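Glyoxalase 3 (Candida albicans, PDB 4LRU) converts methylglyoxal to D-lactate in a single step that needs no glutathione, detoxifying the methylglyoxal the yeast itself produces. Local coordinates at residues 11-16 with 50-55; 26-31 with 59-64; 46-51 with 83-88; 98-103 with 122-127. All coordinates share one frame; numbering follows the deposited sequence.

Interaction 1 (11-16 with 50-55); sequences LTSYNE and SETGTF
Rotated to chi1 73°, with OG between its backbone N and carbonyl carbon, Ser50 turns its hydroxyl into its own loop and lays CB 3.2 Å from Leu11 O. Leu11, with CG anti to its carbonyl carbon (chi1 -83°), sends CD2 over one face of Phe55, 4.2 Å from the ring centroid and displaced toward the rim, a CH-pi contact. Ser50 OG donates to Thr54 O, curling residues 50-54 into a compact turn whose Gly53 has a positive phi. Ser13 packs against that turn: its CB meets Thr52 OG1 at 3.2 Å, and its CA makes a CA-H...O contact with Thr54 O. Both segments are loops leaving the C-terminal ends of the neighbouring parallel strands 6-10 and 45-50, the end of the central sheet at which the active site of the DJ-1/PfpI fold lies. Thr12 forms an ST turn, its OG1 accepting from Tyr14 N at 3.1 Å; Asp114 binds the hydroxyls of both Thr12 and Ser13. Water completes the junction. One molecule donates to Leu11 O and accepts from Glu51 N, while another donates to Ser13 O and lies 2.7 Å from Thr54 OG1, which also shares a hydrogen bond with Thr52 OG1.

Interaction 2 (26-31 with 59-64); sequences GVFVVE and DHSVVP
Ser61 CB sits squarely over the centre of the Phe28 ring, 3.3 Å from its centroid and 5° off the normal, close enough for all six ring carbons to touch the one methylene. This CH-pi contact is the tight part of the interface. Beside it Ser61 OG, held between its backbone N and carbonyl carbon (chi1 76°), accepts a nearly straight hydrogen bond from Val29 N (3.1 Å, 167°) and also bonds Asp58 O. The bonded N-H lies where the chain enters helix 29-42, which follows strand 6-10 and its long loop in the DJ-1/PfpI fold, so a side chain from a loop about 30 residues on engages the backbone there. The Phe28 side chain lies about 6 Å from that of Cys139, the probable active-site cysteine, and meets Phe66 edge-to-face. Packing thins toward Val62, an exposed residue that touches with one methyl: its CG1 reaches Val29 CG2 at 3.8 Å, the two side chains crossing at about a right angle. A water bridges the two backbones, donating to Ser61 O at 2.8 Å and accepting from Val30 N at 3.1 Å.

Interaction 3 (46-51 with 83-88); sequences IQLASE and NVALKN
Strand 45-50 of the central, mostly parallel sheet carries helix 81-87 against it through Leu48, whose two methyls part to meet different helix residues. CD1 of Leu48 packs on Ala85 CB at 3.8 Å, and its CD2 meets Leu86 CD2 at 3.5 Å. With CG anti to its carbonyl carbon (chi1 -80°), Leu48 turns both methyls to the helix, and its side chain crosses that of Leu86 at a slant. The arrangement belongs to the alpha/beta layering of the DJ-1/PfpI fold: the helix leads into the edge strand 90-91, which runs parallel to 45-50, and Ala85 also touches Phe36 of helix 29-42. At the helix's C-terminal end the contact turns polar. The bend of Gln47 at chi2 (68°) brings its amide back over the strand, and NE2 donates both to Leu48 O, at 2.9 Å and nearly straight, and to Asn88 O at 3.0 Å. Both acceptors lie in the Gln47 amide plane, although NE2 stands above the carbonyl plane of Asn88, whose oxygen also receives Lys90 NZ. One water joins the backbones, accepting from Leu48 N and donating to Ala85 O; another joins backbone to side chain, donating to Ile46 O and accepting from Asn88 ND2 at 3.1 Å.

Interaction 4 (98-103 with 122-127); sequences NDYDIF and QKIATT
One face of the Phe103 ring receives Ala125 CB over its centre, 4.0 Å from the centroid and 12° off the normal, a CH-pi contact, while Ile124 CG2 lies at the edge of the same ring, close to its plane, 4.1 Å from Phe103 CD2. Tyr100 has Asp99 CB over one face, toward the rim, and takes the same Ile124 methyl from an oblique direction, CG2 standing 3.9 Å from Tyr100 CD2. A single branch of the isoleucine is thus wedged between two aromatic rings. The torsion of Phe103 (chi1 -179°, CG opposite the backbone N) extends the ring from the strand toward the helix, and its CD2 lies 3.7 Å from Ala125 N, so the ring rests on helix backbone as well as on the alanine methyl. Farther along the helix, Thr127 points CG2 at Asn98 on the exposed margin. Its hydroxyl turns back instead and donates to Lys123 O at 2.8 Å; that oxygen also accepts the helical bond from Thr127 N, the two donors arriving from opposite faces of the carbonyl plane. Across the segments the contact is carried by apolar packing. Helix 119-130 here lies against strand 102-105 of the central sheet, with Phe103 also touching Leu8 and Ala10, and Ile124 touching Leu8, of the adjacent strand 6-10. Ile102 faces the other way and packs on Val232 and Phe236 of helix 225-236, so the strand is sandwiched between helices on its two sides.

From the N terminus, strand 6-10 runs into the loop of interaction 1, which meets the loop after strand 45-50, 34 residues on. Interaction 2 starts inside that span and ends beyond it, so the two cross, and they touch where Val27 packs on Leu11, Thr12 and Phe55. Interaction 3 begins on the strand where interaction 1 ends, sharing Ser50 and Glu51, and closes the excursion through helices 69-76 and 81-87; it also crosses interaction 2 without touching it. Interaction 4 follows all three in series, bringing helix 119-130 back to strand 102-105, and meets interaction 3 where Gln47 touches Tyr100. Interactions 3 and 4 thus attach helices to one central sheet.

Interaction 1 (11-16 with 50-55)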
loop_
_atom_site.group_PDB
_atom_site.type_symbol
_atom_site.label_atom_id
_atom_site.label_comp_id
_atom_site.label_asym_id
_atom_site.label_seq_id
_atom_site.Cartn_x
_atom_site.Cartn_y
_atom_site.Cartn_z
ATOM N N LEU A 11 -1.268 -4.747 4.617
ATOM C CA LEU A 11 -2.515 -5.046 3.942
ATOM C C LEU A 11 -3.652 -4.380 4.696
ATOM O O LEU A 11 -3.618 -4.321 5.931
ATOM C CB LEU A 11 -2.761 -6.554 3.944
ATOM C CG LEU A 11 -2.068 -7.375 2.843
ATOM C CD1 LEU A 11 -0.558 -7.279 2.923
ATOM C CD2 LEU A 11 -2.505 -8.824 2.904
ATOM N N THR A 12 -4.684 -3.947 3.981
ATOM C CA THR A 12 -5.914 -3.542 4.651
ATOM C C THR A 12 -6.609 -4.712 5.353
ATOM O O THR A 12 -6.607 -5.846 4.870
ATOM C CB THR A 12 -6.940 -2.892 3.706
ATOM O OG1 THR A 12 -8.079 -2.463 4.467
ATOM C CG2 THR A 12 -7.401 -3.855 2.622
ATOM N N SER A 13 -7.233 -4.395 6.490
ATOM C CA SER A 13 -8.030 -5.334 7.271
ATOM C C SER A 13 -9.541 -5.213 6.991
ATOM O O SER A 13 -10.328 -6.021 7.473
ATOM C CB SER A 13 -7.785 -5.096 8.765
ATOM O OG SER A 13 -8.330 -3.846 9.194
ATOM N N TYR A 14 -9.932 -4.234 6.180
ATOM C CA TYR A 14 -11.339 -3.984 5.911
ATOM C C TYR A 14 -11.762 -4.878 4.756
ATOM O O TYR A 14 -11.097 -4.890 3.725
ATOM C CB TYR A 14 -11.546 -2.525 5.543
ATOM C CG TYR A 14 -13.000 -2.162 5.376
ATOM C CD1 TYR A 14 -13.797 -1.899 6.482
ATOM C CD2 TYR A 14 -13.598 -2.156 4.117
ATOM C CE1 TYR A 14 -15.135 -1.586 6.337
ATOM C CE2 TYR A 14 -14.941 -1.843 3.964
ATOM C CZ TYR A 14 -15.700 -1.537 5.084
ATOM O OH TYR A 14 -17.049 -1.253 4.976
ATOM N N ASN A 15 -12.833 -5.641 4.943
ATOM C CA ASN A 15 -13.289 -6.593 3.924
ATOM C C ASN A 15 -14.806 -6.712 4.014
ATOM O O ASN A 15 -15.328 -7.490 4.809
ATOM C CB ASN A 15 -12.570 -7.932 4.174
ATOM C CG ASN A 15 -13.031 -9.066 3.275
ATOM O OD1 ASN A 15 -13.170 -10.204 3.732
ATOM N ND2 ASN A 15 -13.206 -8.788 1.992
ATOM N N GLU A 16 -15.500 -5.871 3.247
ATOM C CA GLU A 16 -16.951 -5.759 3.313
ATOM C C GLU A 16 -17.478 -5.523 1.907
ATOM O O GLU A 16 -16.773 -4.964 1.053
ATOM C CB GLU A 16 -17.366 -4.548 4.152
ATOM C CG GLU A 16 -16.883 -4.511 5.591
ATOM C CD GLU A 16 -17.515 -5.566 6.467
ATOM O OE1 GLU A 16 -16.921 -5.858 7.530
ATOM O OE2 GLU A 16 -18.575 -6.114 6.099
ATOM N N SER A 50 -1.558 -6.716 8.889
ATOM C CA SER A 50 -2.673 -5.781 8.869
ATOM C C SER A 50 -2.940 -5.290 10.286
ATOM O O SER A 50 -2.377 -5.800 11.259
ATOM C CB SER A 50 -3.932 -6.437 8.300
ATOM O OG SER A 50 -4.494 -7.352 9.223
ATOM N N GLU A 51 -3.821 -4.307 10.423
ATOM C CA GLU A 51 -4.035 -3.710 11.735
ATOM C C GLU A 51 -4.710 -4.679 12.724
ATOM O O GLU A 51 -4.569 -4.547 13.949
ATOM C CB GLU A 51 -4.828 -2.407 11.590
ATOM C CG GLU A 51 -4.812 -1.519 12.832
ATOM C CD GLU A 51 -3.452 -0.915 13.165
ATOM O OE1 GLU A 51 -2.505 -1.043 12.356
ATOM O OE2 GLU A 51 -3.315 -0.334 14.259
ATOM N N THR A 52 -5.397 -5.689 12.200
ATOM C CA THR A 52 -6.080 -6.668 13.030
ATOM C C THR A 52 -5.469 -8.074 12.966
ATOM O O THR A 52 -5.864 -8.959 13.728
ATOM C CB THR A 52 -7.527 -6.811 12.581
ATOM O OG1 THR A 52 -7.526 -7.208 11.200
ATOM C CG2 THR A 52 -8.252 -5.487 12.733
ATOM N N GLY A 53 -4.560 -8.292 12.015
ATOM C CA GLY A 53 -4.137 -9.641 11.673
ATOM C C GLY A 53 -5.069 -10.412 10.757
ATOM O O GLY A 53 -4.849 -11.605 10.492
ATOM N N THR A 54 -6.155 -9.772 10.317
ATOM C CA THR A 54 -7.112 -10.397 9.417
ATOM C C THR A 54 -7.196 -9.580 8.136
ATOM O O THR A 54 -6.813 -8.414 8.106
ATOM C CB THR A 54 -8.514 -10.505 10.053
ATOM O OG1 THR A 54 -9.045 -9.185 10.276
ATOM C CG2 THR A 54 -8.465 -11.284 11.356
ATOM N N PHE A 55 -7.679 -10.210 7.073
ATOM C CA PHE A 55 -7.875 -9.546 5.793
ATOM C C PHE A 55 -8.762 -10.417 4.909
ATOM O O PHE A 55 -8.993 -11.604 5.188
ATOM C CB PHE A 55 -6.533 -9.294 5.091
ATOM C CG PHE A 55 -5.981 -10.509 4.422
ATOM C CD1 PHE A 55 -5.274 -11.440 5.155
ATOM C CD2 PHE A 55 -6.186 -10.729 3.072
ATOM C CE1 PHE A 55 -4.796 -12.597 4.556
ATOM C CE2 PHE A 55 -5.688 -11.869 2.462
ATOM C CZ PHE A 55 -5.000 -12.805 3.209
HETATM O O HOH W 1 -4.605 -2.942 8.068
HETATM O O HOH W 2 -10.638 -8.578 8.235
#

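Interaction 2 (26-31 with 59-64)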
loop_
_atom_site.group_PDB
_atom_site.type_symbol
_atom_site.label_atom_id
_atom_site.label_comp_id
_atom_site.label_asym_id
_atom_site.label_seq_id
_atom_site.Cartn_x
_atom_site.Cartn_y
_atom_site.Cartn_z
ATOM N N GLY A 26 -11.354 -5.093 -0.212
ATOM C CA GLY A 26 -10.337 -5.738 0.602
ATOM C C GLY A 26 -9.005 -5.505 -0.061
ATOM O O GLY A 26 -8.792 -4.452 -0.657
ATOM N N VAL A 27 -8.108 -6.476 0.046
ATOM C CA VAL A 27 -6.746 -6.362 -0.489
ATOM C C VAL A 27 -6.771 -6.653 -1.990
ATOM O O VAL A 27 -7.291 -7.673 -2.417
ATOM C CB VAL A 27 -5.822 -7.362 0.215
ATOM C CG1 VAL A 27 -4.410 -7.330 -0.384
ATOM C CG2 VAL A 27 -5.797 -7.084 1.713
ATOM N N PHE A 28 -6.211 -5.739 -2.781
ATOM C CA PHE A 28 -6.118 -5.946 -4.224
ATOM C C PHE A 28 -4.929 -6.837 -4.506
ATOM O O PHE A 28 -3.798 -6.426 -4.298
ATOM C CB PHE A 28 -5.950 -4.616 -4.952
ATOM C CG PHE A 28 -6.402 -4.666 -6.376
ATOM C CD1 PHE A 28 -5.583 -5.184 -7.362
ATOM C CD2 PHE A 28 -7.679 -4.236 -6.735
ATOM C CE1 PHE A 28 -6.024 -5.280 -8.668
ATOM C CE2 PHE A 28 -8.122 -4.322 -8.041
ATOM C CZ PHE A 28 -7.291 -4.837 -9.011
ATOM N N VAL A 29 -5.183 -8.069 -4.931
ATOM C CA VAL A 29 -4.180 -9.142 -4.862
ATOM C C VAL A 29 -2.801 -8.694 -5.338
ATOM O O VAL A 29 -1.835 -8.817 -4.607
ATOM C CB VAL A 29 -4.610 -10.383 -5.639
ATOM C CG1 VAL A 29 -3.497 -11.422 -5.655
ATOM C CG2 VAL A 29 -5.859 -10.992 -5.013
ATOM N N VAL A 30 -2.691 -8.220 -6.574
ATOM C CA VAL A 30 -1.352 -7.973 -7.110
ATOM C C VAL A 30 -0.623 -6.807 -6.451
ATOM O O VAL A 30 0.586 -6.707 -6.564
ATOM C CB VAL A 30 -1.317 -7.798 -8.642
ATOM C CG1 VAL A 30 -1.630 -9.122 -9.334
ATOM C CG2 VAL A 30 -2.258 -6.698 -9.092
ATOM N N GLU A 31 -1.343 -5.954 -5.714
ATOM C CA GLU A 31 -0.692 -4.894 -4.952
ATOM C C GLU A 31 0.062 -5.391 -3.740
ATOM O O GLU A 31 0.930 -4.694 -3.233
ATOM C CB GLU A 31 -1.712 -3.831 -4.520
ATOM C CG GLU A 31 -2.269 -3.108 -5.723
ATOM C CD GLU A 31 -3.287 -2.045 -5.386
ATOM O OE1 GLU A 31 -3.416 -1.672 -4.197
ATOM O OE2 GLU A 31 -3.926 -1.570 -6.345
ATOM N N ASP A 59 -12.831 -8.541 -4.268
ATOM C CA ASP A 59 -13.405 -9.509 -5.221
ATOM C C ASP A 59 -13.084 -9.120 -6.676
ATOM O O ASP A 59 -12.966 -9.981 -7.555
ATOM C CB ASP A 59 -14.938 -9.603 -5.069
ATOM C CG ASP A 59 -15.385 -10.320 -3.792
ATOM O OD1 ASP A 59 -14.623 -11.139 -3.236
ATOM O OD2 ASP A 59 -16.539 -10.076 -3.359
ATOM N N HIS A 60 -12.961 -7.826 -6.936
ATOM C CA HIS A 60 -12.654 -7.369 -8.288
ATOM C C HIS A 60 -11.207 -7.692 -8.696
ATOM O O HIS A 60 -10.897 -7.749 -9.894
ATOM C CB HIS A 60 -12.966 -5.879 -8.434
ATOM C CG HIS A 60 -14.434 -5.588 -8.512
ATOM N ND1 HIS A 60 -14.940 -4.307 -8.579
ATOM C CD2 HIS A 60 -15.501 -6.410 -8.443
ATOM C CE1 HIS A 60 -16.259 -4.361 -8.610
ATOM N NE2 HIS A 60 -16.626 -5.626 -8.532
ATOM N N SER A 61 -10.358 -7.989 -7.717
ATOM C CA SER A 61 -8.923 -8.201 -7.970
ATOM C C SER A 61 -8.550 -9.662 -8.245
ATOM O O SER A 61 -7.418 -9.949 -8.640
ATOM C CB SER A 61 -8.091 -7.664 -6.818
ATOM O OG SER A 61 -8.132 -8.526 -5.697
ATOM N N VAL A 62 -9.481 -10.584 -8.023
ATOM C CA VAL A 62 -9.216 -12.017 -8.230
ATOM C C VAL A 62 -9.668 -12.551 -9.600
ATOM O O VAL A 62 -9.465 -13.727 -9.924
ATOM C CB VAL A 62 -9.808 -12.865 -7.083
ATOM C CG1 VAL A 62 -9.337 -12.329 -5.739
ATOM C CG2 VAL A 62 -11.329 -12.890 -7.150
ATOM N N VAL A 63 -10.302 -11.702 -10.398
ATOM C CA VAL A 63 -10.807 -12.107 -11.702
ATOM C C VAL A 63 -9.658 -12.361 -12.678
ATOM O O VAL A 63 -8.560 -11.819 -12.510
ATOM C CB VAL A 63 -11.748 -11.054 -12.312
ATOM C CG1 VAL A 63 -12.955 -10.812 -11.413
ATOM C CG2 VAL A 63 -11.013 -9.762 -12.597
ATOM N N PRO A 64 -9.924 -13.162 -13.713
ATOM C CA PRO A 64 -8.882 -13.534 -14.667
ATOM C C PRO A 64 -8.115 -12.347 -15.240
ATOM O O PRO A 64 -6.898 -12.434 -15.425
ATOM C CB PRO A 64 -9.661 -14.258 -15.763
ATOM C CG PRO A 64 -10.826 -14.866 -15.048
ATOM C CD PRO A 64 -11.184 -13.891 -13.957
HETATM O O HOH W 3 -4.913 -8.626 -8.675
#

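Interaction 3 (46-51 with 83-88)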
loop_
_atom_site.group_PDB
_atom_site.type_symbol
_atom_site.label_atom_id
_atom_site.label_comp_id
_atom_site.label_asym_id
_atom_site.label_seq_id
_atom_site.Cartn_x
_atom_site.Cartn_y
_atom_site.Cartn_z
ATOM N N ILE A 46 10.274 -10.316 3.989
ATOM C CA ILE A 46 9.023 -9.592 3.940
ATOM C C ILE A 46 8.052 -10.126 4.995
ATOM O O ILE A 46 7.749 -11.321 5.028
ATOM C CB ILE A 46 8.332 -9.675 2.560
ATOM C CG1 ILE A 46 9.261 -9.200 1.435
ATOM C CG2 ILE A 46 7.091 -8.813 2.553
ATOM C CD1 ILE A 46 9.924 -10.321 0.672
ATOM N N GLN A 47 7.589 -9.217 5.849
ATOM C CA GLN A 47 6.555 -9.510 6.842
ATOM C C GLN A 47 5.246 -8.847 6.420
ATOM O O GLN A 47 5.145 -7.613 6.344
ATOM C CB GLN A 47 6.964 -8.975 8.220
ATOM C CG GLN A 47 5.892 -9.146 9.294
ATOM C CD GLN A 47 5.666 -10.607 9.660
ATOM O OE1 GLN A 47 6.535 -11.266 10.234
ATOM N NE2 GLN A 47 4.490 -11.123 9.321
ATOM N N LEU A 48 4.232 -9.655 6.145
ATOM C CA LEU A 48 2.908 -9.121 5.890
ATOM C C LEU A 48 2.238 -8.789 7.232
ATOM O O LEU A 48 2.379 -9.536 8.216
ATOM C CB LEU A 48 2.056 -10.125 5.112
ATOM C CG LEU A 48 2.311 -10.197 3.602
ATOM C CD1 LEU A 48 3.752 -10.576 3.333
ATOM C CD2 LEU A 48 1.359 -11.180 2.923
ATOM N N ALA A 49 1.488 -7.696 7.264
ATOM C CA ALA A 49 0.745 -7.305 8.467
ATOM C C ALA A 49 -0.516 -6.562 8.076
ATOM O O ALA A 49 -0.537 -5.827 7.077
ATOM C CB ALA A 49 1.594 -6.423 9.361
ATOM N N SER A 50 -1.558 -6.716 8.889
ATOM C CA SER A 50 -2.673 -5.781 8.869
ATOM C C SER A 50 -2.940 -5.290 10.286
ATOM O O SER A 50 -2.377 -5.800 11.259
ATOM C CB SER A 50 -3.932 -6.437 8.300
ATOM O OG SER A 50 -4.494 -7.352 9.223
ATOM N N GLU A 51 -3.821 -4.307 10.423
ATOM C CA GLU A 51 -4.035 -3.710 11.735
ATOM C C GLU A 51 -4.710 -4.679 12.724
ATOM O O GLU A 51 -4.569 -4.547 13.949
ATOM C CB GLU A 51 -4.828 -2.407 11.590
ATOM C CG GLU A 51 -4.812 -1.519 12.832
ATOM C CD GLU A 51 -3.452 -0.915 13.165
ATOM O OE1 GLU A 51 -2.505 -1.043 12.356
ATOM O OE2 GLU A 51 -3.315 -0.334 14.259
ATOM N N ASN A 83 2.219 -17.474 -0.403
ATOM C CA ASN A 83 1.217 -18.118 0.460
ATOM C C ASN A 83 1.743 -18.471 1.839
ATOM O O ASN A 83 1.021 -18.350 2.831
ATOM C CB ASN A 83 0.588 -19.331 -0.212
ATOM C CG ASN A 83 -0.584 -18.946 -1.087
ATOM O OD1 ASN A 83 -1.449 -18.181 -0.659
ATOM N ND2 ASN A 83 -0.578 -19.391 -2.330
ATOM N N VAL A 84 3.010 -18.858 1.920
ATOM C CA VAL A 84 3.640 -19.046 3.218
ATOM C C VAL A 84 3.603 -17.730 3.995
ATOM O O VAL A 84 3.287 -17.700 5.194
ATOM C CB VAL A 84 5.087 -19.537 3.063
ATOM C CG1 VAL A 84 5.809 -19.533 4.407
ATOM C CG2 VAL A 84 5.099 -20.939 2.467
ATOM N N ALA A 85 3.922 -16.637 3.307
ATOM C CA ALA A 85 3.897 -15.321 3.924
ATOM C C ALA A 85 2.498 -14.901 4.383
ATOM O O ALA A 85 2.342 -14.298 5.450
ATOM C CB ALA A 85 4.495 -14.286 2.985
ATOM N N LEU A 86 1.473 -15.219 3.592
ATOM C CA LEU A 86 0.101 -14.954 4.020
ATOM C C LEU A 86 -0.236 -15.715 5.292
ATOM O O LEU A 86 -0.841 -15.156 6.205
ATOM C CB LEU A 86 -0.914 -15.311 2.928
ATOM C CG LEU A 86 -1.003 -14.352 1.751
ATOM C CD1 LEU A 86 -1.858 -14.990 0.672
ATOM C CD2 LEU A 86 -1.556 -12.997 2.174
ATOM N N LYS A 87 0.160 -16.985 5.364
ATOM C CA LYS A 87 -0.012 -17.758 6.586
ATOM C C LYS A 87 0.708 -17.126 7.780
ATOM O O LYS A 87 0.266 -17.260 8.918
ATOM C CB LYS A 87 0.475 -19.190 6.375
ATOM C CG LYS A 87 0.194 -20.122 7.541
ATOM C CD LYS A 87 0.639 -21.543 7.233
ATOM C CE LYS A 87 0.669 -22.404 8.487
ATOM N NZ LYS A 87 -0.501 -22.160 9.380
ATOM N N ASN A 88 1.812 -16.436 7.510
ATOM C CA ASN A 88 2.631 -15.819 8.551
ATOM C C ASN A 88 2.237 -14.365 8.823
ATOM O O ASN A 88 2.917 -13.675 9.582
ATOM C CB ASN A 88 4.100 -15.866 8.122
ATOM C CG ASN A 88 5.067 -15.662 9.276
ATOM O OD1 ASN A 88 4.913 -16.247 10.354
ATOM N ND2 ASN A 88 6.089 -14.835 9.047
HETATM O O HOH W 4 6.746 -13.665 6.287
HETATM O O HOH W 5 4.179 -12.517 6.459
#

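Interaction 4 (98-103 with 122-127)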
loop_
_atom_site.group_PDB
_atom_site.type_symbol
_atom_site.label_atom_id
_atom_site.label_comp_id
_atom_site.label_asym_id
_atom_site.label_seq_id
_atom_site.Cartn_x
_atom_site.Cartn_y
_atom_site.Cartn_z
ATOM N N ASN A 98 10.665 -1.361 15.341
ATOM C CA ASN A 98 12.090 -1.107 15.061
ATOM C C ASN A 98 12.722 -2.197 14.186
ATOM O O ASN A 98 13.868 -2.066 13.755
ATOM C CB ASN A 98 12.906 -1.017 16.360
ATOM C CG ASN A 98 12.417 0.063 17.304
ATOM O OD1 ASN A 98 12.081 -0.214 18.464
ATOM N ND2 ASN A 98 12.405 1.301 16.833
ATOM N N ASP A 99 12.009 -3.297 13.957
ATOM C CA ASP A 99 12.574 -4.397 13.189
ATOM C C ASP A 99 12.631 -4.086 11.681
ATOM O O ASP A 99 13.357 -4.755 10.949
ATOM C CB ASP A 99 11.759 -5.667 13.373
ATOM C CG ASP A 99 12.010 -6.344 14.704
ATOM O OD1 ASP A 99 12.958 -5.965 15.425
ATOM O OD2 ASP A 99 11.239 -7.270 15.031
ATOM N N TYR A 100 11.837 -3.119 11.226
ATOM C CA TYR A 100 11.578 -2.934 9.790
ATOM C C TYR A 100 12.369 -1.773 9.204
ATOM O O TYR A 100 12.615 -0.777 9.880
ATOM C CB TYR A 100 10.069 -2.789 9.501
ATOM C CG TYR A 100 9.382 -3.988 10.066
ATOM C CD1 TYR A 100 9.486 -5.222 9.432
ATOM C CD2 TYR A 100 8.841 -3.950 11.339
ATOM C CE1 TYR A 100 9.015 -6.376 10.019
ATOM C CE2 TYR A 100 8.360 -5.096 11.934
ATOM C CZ TYR A 100 8.446 -6.302 11.269
ATOM O OH TYR A 100 7.984 -7.445 11.875
ATOM N N ASP A 101 12.775 -1.931 7.942
ATOM C CA ASP A 101 13.555 -0.916 7.241
ATOM C C ASP A 101 12.832 -0.278 6.057
ATOM O O ASP A 101 13.255 0.766 5.570
ATOM C CB ASP A 101 14.865 -1.525 6.746
ATOM C CG ASP A 101 15.865 -1.743 7.852
ATOM O OD1 ASP A 101 15.641 -1.270 8.992
ATOM O OD2 ASP A 101 16.913 -2.378 7.586
ATOM N N ILE A 102 11.795 -0.939 5.560
ATOM C CA ILE A 102 10.921 -0.425 4.508
ATOM C C ILE A 102 9.480 -0.673 4.955
ATOM O O ILE A 102 9.177 -1.725 5.550
ATOM C CB ILE A 102 11.182 -1.191 3.186
ATOM C CG1 ILE A 102 12.578 -0.853 2.667
ATOM C CG2 ILE A 102 10.115 -0.901 2.142
ATOM C CD1 ILE A 102 13.067 -1.749 1.558
ATOM N N PHE A 103 8.608 0.299 4.696
ATOM C CA PHE A 103 7.183 0.123 4.864
ATOM C C PHE A 103 6.565 0.243 3.487
ATOM O O PHE A 103 6.806 1.219 2.781
ATOM C CB PHE A 103 6.607 1.194 5.791
ATOM C CG PHE A 103 5.124 1.058 6.033
ATOM C CD1 PHE A 103 4.210 1.540 5.116
ATOM C CD2 PHE A 103 4.650 0.442 7.192
ATOM C CE1 PHE A 103 2.854 1.446 5.355
ATOM C CE2 PHE A 103 3.291 0.325 7.426
ATOM C CZ PHE A 103 2.393 0.821 6.511
ATOM N N GLN A 122 0.833 2.654 11.275
ATOM C CA GLN A 122 1.372 4.000 11.117
ATOM C C GLN A 122 2.652 4.192 11.923
ATOM O O GLN A 122 3.587 4.878 11.465
ATOM C CB GLN A 122 0.322 5.047 11.482
ATOM C CG GLN A 122 -0.756 5.203 10.416
ATOM C CD GLN A 122 -1.790 6.235 10.786
ATOM O OE1 GLN A 122 -2.144 6.370 11.961
ATOM N NE2 GLN A 122 -2.260 6.996 9.808
ATOM N N LYS A 123 2.694 3.605 13.118
ATOM C CA LYS A 123 3.868 3.690 13.976
ATOM C C LYS A 123 5.046 2.952 13.337
ATOM O O LYS A 123 6.181 3.412 13.403
ATOM C CB LYS A 123 3.569 3.120 15.370
ATOM C CG LYS A 123 4.758 3.130 16.323
ATOM C CD LYS A 123 5.151 4.554 16.679
ATOM C CE LYS A 123 6.233 4.609 17.746
ATOM N NZ LYS A 123 6.785 5.988 17.918
ATOM N N ILE A 124 4.775 1.825 12.684
ATOM C CA ILE A 124 5.839 1.145 11.926
ATOM C C ILE A 124 6.346 2.057 10.797
ATOM O O ILE A 124 7.562 2.247 10.635
ATOM C CB ILE A 124 5.414 -0.228 11.379
ATOM C CG1 ILE A 124 4.935 -1.118 12.527
ATOM C CG2 ILE A 124 6.581 -0.848 10.597
ATOM C CD1 ILE A 124 4.409 -2.478 12.108
ATOM N N ALA A 125 5.428 2.687 10.078
ATOM C CA ALA A 125 5.812 3.628 9.018
ATOM C C ALA A 125 6.701 4.761 9.529
ATOM O O ALA A 125 7.730 5.077 8.921
ATOM C CB ALA A 125 4.581 4.198 8.348
ATOM N N THR A 126 6.325 5.395 10.640
ATOM C CA THR A 126 7.105 6.542 11.114
ATOM C C THR A 126 8.449 6.083 11.684
ATOM O O THR A 126 9.446 6.816 11.611
ATOM C CB THR A 126 6.351 7.408 12.158
ATOM O OG1 THR A 126 5.944 6.606 13.280
ATOM C CG2 THR A 126 5.143 8.073 11.529
ATOM N N THR A 127 8.472 4.889 12.286
ATOM C CA THR A 127 9.704 4.348 12.827
ATOM C C THR A 127 10.684 4.089 11.689
ATOM O O THR A 127 11.860 4.471 11.758
ATOM C CB THR A 127 9.435 3.062 13.640
ATOM O OG1 THR A 127 8.630 3.400 14.778
ATOM C CG2 THR A 127 10.707 2.444 14.113
#